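Long-range contact in ML032222a iGluR (Mnemiopsis leidyi, PDB 4YKI), which binds glycine in its ligand-binding domain and probably serves as a subunit of a glycine-activated ion channel: residues Leu5-Glu17 against Leu49-Phe63. Numbering follows the deposited sequence.
With GLY (glycine), chain E.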
ATOM      1  N   LEU B   5       8.546  23.009  -3.622  1.00 19.90           N
ATOM      2  CA  LEU B   5       7.842  23.081  -4.896  1.00 19.29           C
ATOM      3  C   LEU B   5       7.227  24.445  -5.198  1.00 17.45           C
ATOM      4  O   LEU B   5       6.647  24.643  -6.276  1.00 18.09           O
ATOM      5  CB  LEU B   5       6.765  21.998  -4.928  1.00 16.99           C
ATOM      6  CG  LEU B   5       7.276  20.609  -5.306  1.00 16.11           C
ATOM      7  CD1 LEU B   5       6.303  19.525  -4.923  1.00 19.38           C
ATOM      8  CD2 LEU B   5       7.571  20.524  -6.793  1.00 17.80           C
ATOM      9  N   ILE B   6       7.345  25.399  -4.288  1.00 20.59           N
ATOM     10  CA  ILE B   6       6.691  26.686  -4.509  1.00 17.95           C
ATOM     11  C   ILE B   6       7.292  27.413  -5.716  1.00 19.62           C
ATOM     12  O   ILE B   6       8.503  27.669  -5.785  1.00 19.48           O
ATOM     13  CB  ILE B   6       6.762  27.568  -3.252  1.00 19.41           C
ATOM     14  CG1 ILE B   6       6.100  26.860  -2.063  1.00 21.60           C
ATOM     15  CG2 ILE B   6       6.054  28.888  -3.513  1.00 25.68           C
ATOM     16  CD1 ILE B   6       6.320  27.547  -0.729  1.00 25.50           C
ATOM     17  N   GLY B   7       6.442  27.733  -6.685  1.00 19.10           N
ATOM     18  CA  GLY B   7       6.874  28.413  -7.898  1.00 17.46           C
ATOM     19  C   GLY B   7       7.455  27.496  -8.984  1.00 17.28           C
ATOM     20  O   GLY B   7       7.694  27.947 -10.093  1.00 18.91           O
ATOM     21  N   ARG B   8       7.678  26.223  -8.688  1.00 15.01           N
ATOM     22  CA  ARG B   8       8.183  25.292  -9.688  1.00 14.24           C
ATOM     23  C   ARG B   8       7.127  25.014 -10.742  1.00 13.55           C
ATOM     24  O   ARG B   8       5.936  25.144 -10.484  1.00 14.26           O
ATOM     25  CB  ARG B   8       8.617  23.980  -9.023  1.00 14.52           C
ATOM     26  CG  ARG B   8       9.720  24.139  -7.973  1.00 15.30           C
ATOM     27  CD  ARG B   8      11.087  24.445  -8.544  1.00 15.03           C
ATOM     28  NE  ARG B   8      12.036  24.621  -7.446  1.00 15.71           N
ATOM     29  CZ  ARG B   8      13.350  24.655  -7.576  1.00 17.30           C
ATOM     30  NH1 ARG B   8      13.921  24.507  -8.755  1.00 16.43           N
ATOM     31  NH2 ARG B   8      14.098  24.822  -6.502  1.00 18.04           N
ATOM     32  N   HIS B   9       7.584  24.635 -11.925  1.00 13.49           N
ATOM     33  CA  HIS B   9       6.709  24.167 -12.995  1.00 13.19           C
ATOM     34  C   HIS B   9       7.052  22.715 -13.280  1.00 12.51           C
ATOM     35  O   HIS B   9       8.115  22.423 -13.818  1.00 13.87           O
ATOM     36  CB  HIS B   9       6.877  24.989 -14.273  1.00 13.37           C
ATOM     37  CG  HIS B   9       5.954  24.555 -15.369  1.00 13.68           C
ATOM     38  ND1 HIS B   9       4.595  24.793 -15.329  1.00 14.18           N
ATOM     39  CD2 HIS B   9       6.184  23.835 -16.494  1.00 13.58           C
ATOM     40  CE1 HIS B   9       4.034  24.263 -16.402  1.00 14.26           C
ATOM     41  NE2 HIS B   9       4.975  23.668 -17.120  1.00 14.29           N
ATOM     42  N   LEU B  10       6.160  21.813 -12.900  1.00 12.01           N
ATOM     43  CA  LEU B  10       6.369  20.396 -13.081  1.00 12.68           C
ATOM     44  C   LEU B  10       5.828  19.897 -14.417  1.00 13.17           C
ATOM     45  O   LEU B  10       4.734  20.244 -14.823  1.00 14.45           O
ATOM     46  CB  LEU B  10       5.726  19.602 -11.941  1.00 12.62           C
ATOM     47  CG  LEU B  10       6.220  19.850 -10.511  1.00 13.47           C
ATOM     48  CD1 LEU B  10       5.566  18.862  -9.540  1.00 14.56           C
ATOM     49  CD2 LEU B  10       7.753  19.780 -10.437  1.00 14.15           C
ATOM     50  N   ARG B  11       6.609  19.048 -15.069  1.00 11.54           N
ATOM     51  CA  ARG B  11       6.180  18.302 -16.231  1.00 11.45           C
ATOM     52  C   ARG B  11       5.781  16.923 -15.736  1.00 10.59           C
ATOM     53  O   ARG B  11       6.603  16.219 -15.148  1.00 11.48           O
ATOM     54  CB  ARG B  11       7.303  18.226 -17.271  1.00 12.30           C
ATOM     55  CG  ARG B  11       7.760  19.588 -17.856  1.00 14.46           C
ATOM     56  CD  ARG B  11       8.854  20.338 -17.050  1.00 15.28           C
ATOM     57  NE  ARG B  11       9.843  19.394 -16.574  1.00 15.03           N
ATOM     58  CZ  ARG B  11      10.810  18.843 -17.292  1.00 15.86           C
ATOM     59  NH1 ARG B  11      11.067  19.258 -18.527  1.00 17.86           N
ATOM     60  NH2 ARG B  11      11.535  17.876 -16.737  1.00 15.91           N
ATOM     61  N   LEU B  12       4.530  16.561 -15.946  1.00 10.89           N
ATOM     62  CA  LEU B  12       3.970  15.330 -15.383  1.00 11.03           C
ATOM     63  C   LEU B  12       3.676  14.326 -16.476  1.00 10.76           C
ATOM     64  O   LEU B  12       2.920  14.618 -17.405  1.00 11.62           O
ATOM     65  CB  LEU B  12       2.682  15.634 -14.607  1.00 10.90           C
ATOM     66  CG  LEU B  12       2.846  16.647 -13.466  1.00 11.59           C
ATOM     67  CD1 LEU B  12       1.481  16.899 -12.829  1.00 12.08           C
ATOM     68  CD2 LEU B  12       3.857  16.163 -12.438  1.00 11.90           C
ATOM     69  N   GLY B  13       4.287  13.149 -16.404  1.00 10.39           N
ATOM     70  CA  GLY B  13       3.997  12.100 -17.362  1.00 10.71           C
ATOM     71  C   GLY B  13       2.641  11.489 -17.092  1.00 10.36           C
ATOM     72  O   GLY B  13       2.327  11.161 -15.937  1.00 10.73           O
ATOM     73  N   SER B  14       1.859  11.284 -18.137  1.00  9.74           N
ATOM     74  CA  SER B  14       0.577  10.627 -18.000  1.00 10.21           C
ATOM     75  C   SER B  14       0.079  10.167 -19.362  1.00 10.80           C
ATOM     76  O   SER B  14       0.623  10.561 -20.410  1.00 11.27           O
ATOM     77  CB  SER B  14      -0.470  11.546 -17.334  1.00 10.86           C
ATOM     78  OG  SER B  14      -1.505  10.779 -16.733  1.00 11.19           O
ATOM     79  N   VAL B  15      -0.943   9.321 -19.318  1.00 11.17           N
ATOM     80  CA  VAL B  15      -1.703   8.892 -20.483  1.00 11.61           C
ATOM     81  C   VAL B  15      -3.140   8.657 -20.030  1.00 11.55           C
ATOM     82  O   VAL B  15      -3.400   8.518 -18.844  1.00 11.82           O
ATOM     83  CB  VAL B  15      -1.175   7.576 -21.115  1.00 11.99           C
ATOM     84  CG1 VAL B  15       0.200   7.740 -21.677  1.00 13.71           C
ATOM     85  CG2 VAL B  15      -1.223   6.397 -20.146  1.00 12.53           C
ATOM     86  N   GLU B  16      -4.073   8.562 -20.964  1.00 10.88           N
ATOM     87  CA  GLU B  16      -5.419   8.145 -20.596  1.00 11.52           C
ATOM     88  C   GLU B  16      -5.409   6.718 -20.061  1.00 12.11           C
ATOM     89  O   GLU B  16      -4.798   5.841 -20.645  1.00 12.14           O
ATOM     90  CB  GLU B  16      -6.387   8.239 -21.763  1.00 12.58           C
ATOM     91  CG  GLU B  16      -7.782   7.732 -21.469  1.00 13.55           C
ATOM     92  CD  GLU B  16      -8.759   8.251 -22.496  1.00 15.32           C
ATOM     93  OE1 GLU B  16      -8.747   7.751 -23.639  1.00 19.28           O
ATOM     94  OE2 GLU B  16      -9.466   9.221 -22.208  1.00 16.28           O
ATOM     95  N   GLU B  17      -6.094   6.514 -18.938  1.00 11.53           N
ATOM     96  CA  GLU B  17      -6.352   5.200 -18.350  1.00 11.03           C
ATOM     97  C   GLU B  17      -7.538   5.372 -17.403  1.00 10.85           C
ATOM     98  O   GLU B  17      -7.370   5.770 -16.248  1.00 11.58           O
ATOM     99  CB  GLU B  17      -5.141   4.665 -17.585  1.00 11.41           C
ATOM    100  CG  GLU B  17      -5.422   3.326 -16.901  1.00 12.06           C
ATOM    101  CD  GLU B  17      -4.417   2.240 -17.206  1.00 11.73           C
ATOM    102  OE1 GLU B  17      -4.127   2.014 -18.394  1.00 12.62           O
ATOM    103  OE2 GLU B  17      -3.933   1.580 -16.255  1.00 11.98           O
ATOM    104  N   LEU B  49       0.909  22.753  -2.642  1.00 15.81           N
ATOM    105  CA  LEU B  49       2.373  22.826  -2.694  1.00 16.35           C
ATOM    106  C   LEU B  49       2.908  23.982  -3.533  1.00 17.66           C
ATOM    107  O   LEU B  49       4.104  24.273  -3.499  1.00 18.63           O
ATOM    108  CB  LEU B  49       2.942  21.507  -3.201  1.00 16.53           C
ATOM    109  CG  LEU B  49       2.787  20.345  -2.216  1.00 17.43           C
ATOM    110  CD1 LEU B  49       3.064  18.998  -2.846  1.00 17.66           C
ATOM    111  CD2 LEU B  49       3.727  20.540  -1.016  1.00 20.71           C
ATOM    112  N   GLY B  50       2.029  24.631  -4.293  1.00 17.21           N
ATOM    113  CA  GLY B  50       2.362  25.880  -4.954  1.00 18.41           C
ATOM    114  C   GLY B  50       3.073  25.769  -6.284  1.00 17.27           C
ATOM    115  O   GLY B  50       3.727  26.729  -6.693  1.00 17.95           O
ATOM    116  N   PHE B  51       2.946  24.635  -6.969  1.00 14.53           N
ATOM    117  CA  PHE B  51       3.550  24.482  -8.290  1.00 13.66           C
ATOM    118  C   PHE B  51       2.519  24.646  -9.394  1.00 12.99           C
ATOM    119  O   PHE B  51       1.329  24.478  -9.161  1.00 14.08           O
ATOM    120  CB  PHE B  51       4.287  23.130  -8.445  1.00 14.55           C
ATOM    121  CG  PHE B  51       3.412  21.886  -8.281  1.00 13.33           C
ATOM    122  CD1 PHE B  51       2.701  21.357  -9.361  1.00 12.76           C
ATOM    123  CD2 PHE B  51       3.331  21.215  -7.063  1.00 14.14           C
ATOM    124  CE1 PHE B  51       1.939  20.218  -9.212  1.00 13.46           C
ATOM    125  CE2 PHE B  51       2.551  20.065  -6.924  1.00 14.37           C
ATOM    126  CZ  PHE B  51       1.866  19.572  -7.995  1.00 13.71           C
ATOM    127  N   THR B  52       2.993  24.998 -10.582  1.00 13.21           N
ATOM    128  CA  THR B  52       2.198  24.866 -11.798  1.00 12.19           C
ATOM    129  C   THR B  52       2.633  23.590 -12.503  1.00 11.78           C
ATOM    130  O   THR B  52       3.648  22.997 -12.155  1.00 11.78           O
ATOM    131  CB  THR B  52       2.367  26.064 -12.733  1.00 13.53           C
ATOM    132  OG1 THR B  52       3.741  26.184 -13.110  1.00 14.28           O
ATOM    133  CG2 THR B  52       1.925  27.340 -12.067  1.00 15.57           C
ATOM    134  N   TYR B  53       1.874  23.128 -13.479  1.00 11.99           N
ATOM    135  CA  TYR B  53       2.198  21.867 -14.116  1.00 11.96           C
ATOM    136  C   TYR B  53       1.633  21.794 -15.519  1.00 11.85           C
ATOM    137  O   TYR B  53       0.788  22.602 -15.930  1.00 12.43           O
ATOM    138  CB  TYR B  53       1.675  20.675 -13.275  1.00 11.91           C
ATOM    139  CG  TYR B  53       0.177  20.679 -13.099  1.00 12.48           C
ATOM    140  CD1 TYR B  53      -0.410  21.427 -12.096  1.00 14.06           C
ATOM    141  CD2 TYR B  53      -0.647  19.990 -13.974  1.00 12.89           C
ATOM    142  CE1 TYR B  53      -1.766  21.485 -11.949  1.00 15.03           C
ATOM    143  CE2 TYR B  53      -2.028  20.042 -13.834  1.00 13.56           C
ATOM    144  CZ  TYR B  53      -2.580  20.801 -12.815  1.00 14.46           C
ATOM    145  OH  TYR B  53      -3.931  20.893 -12.636  1.00 16.46           O
ATOM    146  N   GLU B  54       2.127  20.811 -16.254  1.00 12.02           N
ATOM    147  CA  GLU B  54       1.556  20.389 -17.521  1.00 11.63           C
ATOM    148  C   GLU B  54       1.720  18.891 -17.607  1.00 11.72           C
ATOM    149  O   GLU B  54       2.567  18.320 -16.929  1.00 12.44           O
ATOM    150  CB  GLU B  54       2.260  21.066 -18.699  1.00 12.03           C
ATOM    151  CG  GLU B  54       3.720  20.631 -18.869  1.00 13.52           C
ATOM    152  CD  GLU B  54       4.430  21.408 -19.944  1.00 15.52           C
ATOM    153  OE1 GLU B  54       5.077  22.416 -19.588  1.00 17.21           O
ATOM    154  OE2 GLU B  54       4.336  21.014 -21.129  1.00 16.44           O
ATOM    155  N   TYR B  55       0.938  18.257 -18.472  1.00 11.45           N
ATOM    156  CA  TYR B  55       1.044  16.832 -18.705  1.00 11.01           C
ATOM    157  C   TYR B  55       1.727  16.556 -20.035  1.00 11.56           C
ATOM    158  O   TYR B  55       1.435  17.222 -21.035  1.00 12.89           O
ATOM    159  CB  TYR B  55      -0.345  16.202 -18.691  1.00 11.68           C
ATOM    160  CG  TYR B  55      -1.091  16.243 -17.372  1.00 11.85           C
ATOM    161  CD1 TYR B  55      -0.727  15.415 -16.319  1.00 12.30           C
ATOM    162  CD2 TYR B  55      -2.175  17.083 -17.188  1.00 11.97           C
ATOM    163  CE1 TYR B  55      -1.418  15.433 -15.132  1.00 12.68           C
ATOM    164  CE2 TYR B  55      -2.874  17.112 -16.000  1.00 12.62           C
ATOM    165  CZ  TYR B  55      -2.502  16.271 -14.980  1.00 12.41           C
ATOM    166  OH  TYR B  55      -3.213  16.244 -13.798  1.00 12.55           O
ATOM    167  N   ILE B  56       2.609  15.573 -20.046  1.00 11.79           N
ATOM    168  CA  ILE B  56       3.359  15.172 -21.240  1.00 12.08           C
ATOM    169  C   ILE B  56       3.179  13.668 -21.427  1.00 11.66           C
ATOM    170  O   ILE B  56       3.508  12.860 -20.548  1.00 12.09           O
ATOM    171  CB  ILE B  56       4.863  15.502 -21.118  1.00 14.38           C
ATOM    172  CG1 ILE B  56       5.031  17.023 -20.936  1.00 17.05           C
ATOM    173  CG2 ILE B  56       5.675  14.954 -22.335  1.00 15.44           C
ATOM    174  CD1 ILE B  56       6.443  17.540 -20.950  1.00 18.34           C
ATOM    175  N   GLN B  57       2.631  13.303 -22.582  1.00 11.72           N
ATOM    176  CA  GLN B  57       2.460  11.903 -22.922  1.00 11.62           C
ATOM    177  C   GLN B  57       3.639  11.388 -23.722  1.00 12.22           C
ATOM    178  O   GLN B  57       4.166  12.085 -24.564  1.00 13.52           O
ATOM    179  CB  GLN B  57       1.191  11.721 -23.744  1.00 11.96           C
ATOM    180  CG  GLN B  57      -0.048  12.287 -23.115  1.00 12.69           C
ATOM    181  CD  GLN B  57      -1.285  11.792 -23.804  1.00 15.16           C
ATOM    182  OE1 GLN B  57      -1.565  10.590 -23.820  1.00 17.72           O
ATOM    183  NE2 GLN B  57      -2.044  12.714 -24.395  1.00 17.14           N
ATOM    184  N   PRO B  58       4.045  10.136 -23.498  1.00 12.72           N
ATOM    185  CA  PRO B  58       5.105   9.578 -24.341  1.00 13.23           C
ATOM    186  C   PRO B  58       4.593   9.345 -25.750  1.00 14.39           C
ATOM    187  O   PRO B  58       3.456   8.909 -25.929  1.00 14.41           O
ATOM    188  CB  PRO B  58       5.433   8.247 -23.667  1.00 14.06           C
ATOM    189  CG  PRO B  58       4.145   7.847 -23.046  1.00 13.59           C
ATOM    190  CD  PRO B  58       3.509   9.140 -22.563  1.00 13.20           C
ATOM    191  N   ASP B  59       5.422   9.634 -26.740  1.00 15.84           N
ATOM    192  CA  ASP B  59       5.033   9.413 -28.116  1.00 17.50           C
ATOM    193  C   ASP B  59       4.637   7.952 -28.388  1.00 15.98           C
ATOM    194  O   ASP B  59       3.758   7.675 -29.205  1.00 18.77           O
ATOM    195  CB  ASP B  59       6.188   9.829 -29.039  1.00 21.15           C
ATOM    196  CG  ASP B  59       6.537  11.304 -28.918  1.00 25.65           C
ATOM    197  OD1 ASP B  59       5.611  12.109 -28.709  1.00 25.39           O
ATOM    198  OD2 ASP B  59       7.732  11.667 -29.074  1.00 28.22           O
ATOM    199  N   ASP B  60       5.274   7.013 -27.700  1.00 13.25           N
ATOM    200  CA  ASP B  60       4.992   5.601 -27.925  1.00 13.61           C
ATOM    201  C   ASP B  60       3.702   5.135 -27.230  1.00 14.17           C
ATOM    202  O   ASP B  60       3.276   4.021 -27.463  1.00 16.12           O
ATOM    203  CB  ASP B  60       6.204   4.712 -27.566  1.00 13.35           C
ATOM    204  CG  ASP B  60       6.603   4.741 -26.085  1.00 13.47           C
ATOM    205  OD1 ASP B  60       5.799   5.167 -25.220  1.00 12.96           O
ATOM    206  OD2 ASP B  60       7.742   4.280 -25.815  1.00 13.31           O
ATOM    207  N   ARG B  61       3.102   5.996 -26.396  1.00 14.40           N
ATOM    208  CA  ARG B  61       1.871   5.735 -25.639  1.00 15.94           C
ATOM    209  C   ARG B  61       1.938   4.464 -24.762  1.00 14.15           C
ATOM    210  O   ARG B  61       0.932   3.843 -24.458  1.00 15.40           O
ATOM    211  CB  ARG B  61       0.638   5.814 -26.549  1.00 19.26           C
ATOM    212  CG  ARG B  61       0.379   7.223 -27.200  1.00 21.05           C
ATOM    213  CD  ARG B  61       0.042   8.330 -26.144  1.00 23.50           C
ATOM    214  NE  ARG B  61      -0.545   9.542 -26.733  1.00 24.83           N
ATOM    215  CZ  ARG B  61       0.148  10.546 -27.264  1.00 23.54           C
ATOM    216  NH1 ARG B  61       1.470  10.511 -27.283  1.00 21.53           N
ATOM    217  NH2 ARG B  61      -0.481  11.608 -27.756  1.00 25.87           N
ATOM    218  N   LYS B  62       3.146   4.125 -24.334  0.66 12.94           N
ATOM    219  CA  LYS B  62       3.357   3.008 -23.422  0.66 12.49           C
ATOM    220  C   LYS B  62       3.523   3.476 -21.971  0.66 11.19           C
ATOM    221  O   LYS B  62       3.951   4.599 -21.705  0.66 11.62           O
ATOM    222  CB  LYS B  62       4.608   2.210 -23.816  0.66 13.68           C
ATOM    223  CG  LYS B  62       4.691   1.780 -25.269  0.66 15.39           C
ATOM    224  CD  LYS B  62       3.467   1.013 -25.722  0.66 17.47           C
ATOM    225  CE  LYS B  62       3.620   0.596 -27.171  0.66 18.52           C
ATOM    226  NZ  LYS B  62       2.357   0.107 -27.774  0.66 17.99           N
ATOM    227  N   PHE B  63       3.234   2.588 -21.032  1.00 11.89           N
ATOM    228  CA  PHE B  63       3.530   2.843 -19.632  1.00 10.59           C
ATOM    229  C   PHE B  63       5.042   2.743 -19.388  1.00 10.87           C
ATOM    230  O   PHE B  63       5.653   3.671 -18.861  1.00 11.48           O
ATOM    231  CB  PHE B  63       2.728   1.905 -18.711  1.00 11.53           C
ATOM    232  CG  PHE B  63       1.382   2.448 -18.318  1.00 11.24           C
ATOM    233  CD1 PHE B  63       0.359   2.543 -19.243  1.00 11.87           C
ATOM    234  CD2 PHE B  63       1.146   2.883 -17.029  1.00 11.60           C
ATOM    235  CE1 PHE B  63      -0.878   3.061 -18.882  1.00 12.76           C
ATOM    236  CE2 PHE B  63      -0.081   3.405 -16.669  1.00 11.82           C
ATOM    237  CZ  PHE B  63      -1.093   3.498 -17.598  1.00 12.43           C
TER
HETATM  238  N   GLY E 301      -1.012   0.473 -14.638  1.00 13.64           N
HETATM  239  CA  GLY E 301      -0.188  -0.034 -15.760  1.00 11.95           C
HETATM  240  C   GLY E 301       1.300   0.090 -15.531  1.00 11.26           C
HETATM  241  O   GLY E 301       2.058  -0.411 -16.389  1.00 10.56           O
HETATM  242  OXT GLY E 301       1.719   0.697 -14.522  1.00 11.53           O
HETATM  243  O   HOH W   1       6.151  23.134  -1.804  1.00 21.04           O
HETATM  244  O   HOH W   2       5.435  28.003 -11.920  1.00 21.41           O
HETATM  245  O   HOH W   3      -3.603   8.908 -23.822  1.00 17.52           O
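Leu10 drops its CD1 methyl onto one face of the Phe51 ring, 3.7 Å from the ring centroid and 8° off the normal, a CH-pi contact on the tightly packed side of this strand pair. Leu12 continues the layer, with CD1 3.8 Å from Tyr53 CB and its CB against the Tyr55 ring; helix 37-49 covers this side. The opposite, more solvent-facing side is mostly polar. There His9, its ring swung anti to the backbone N (chi1 -178°), reaches across to the neighbouring strand and is gripped at its edge by two hydrogen bonds, one on each nitrogen: ND1 lies 2.8 Å from Thr52 OG1, while NE2 donates in the ring plane to the anti lone pair of Glu54 OE1. Strands 9-13 and 52-56 run parallel, joined through helix 37-49 in the beta-alpha-beta crossover expected of a periplasmic-binding-protein-like lobe, and strand 87-89 flanks 9-13. Beyond the strands the two segments converge on the ligand: Val15 CG2 packs 3.6 Å from Phe63 CE1, and Glu17, salt-bridged to Arg144, sets OE1 3.4 Å from that same CE1. The CA of the bound glycine lies over one face of the Phe63 ring; an alanine in place of that phenylalanine would probably uncover the ligand on that side and leave Val15 CG2 without its aromatic neighbour.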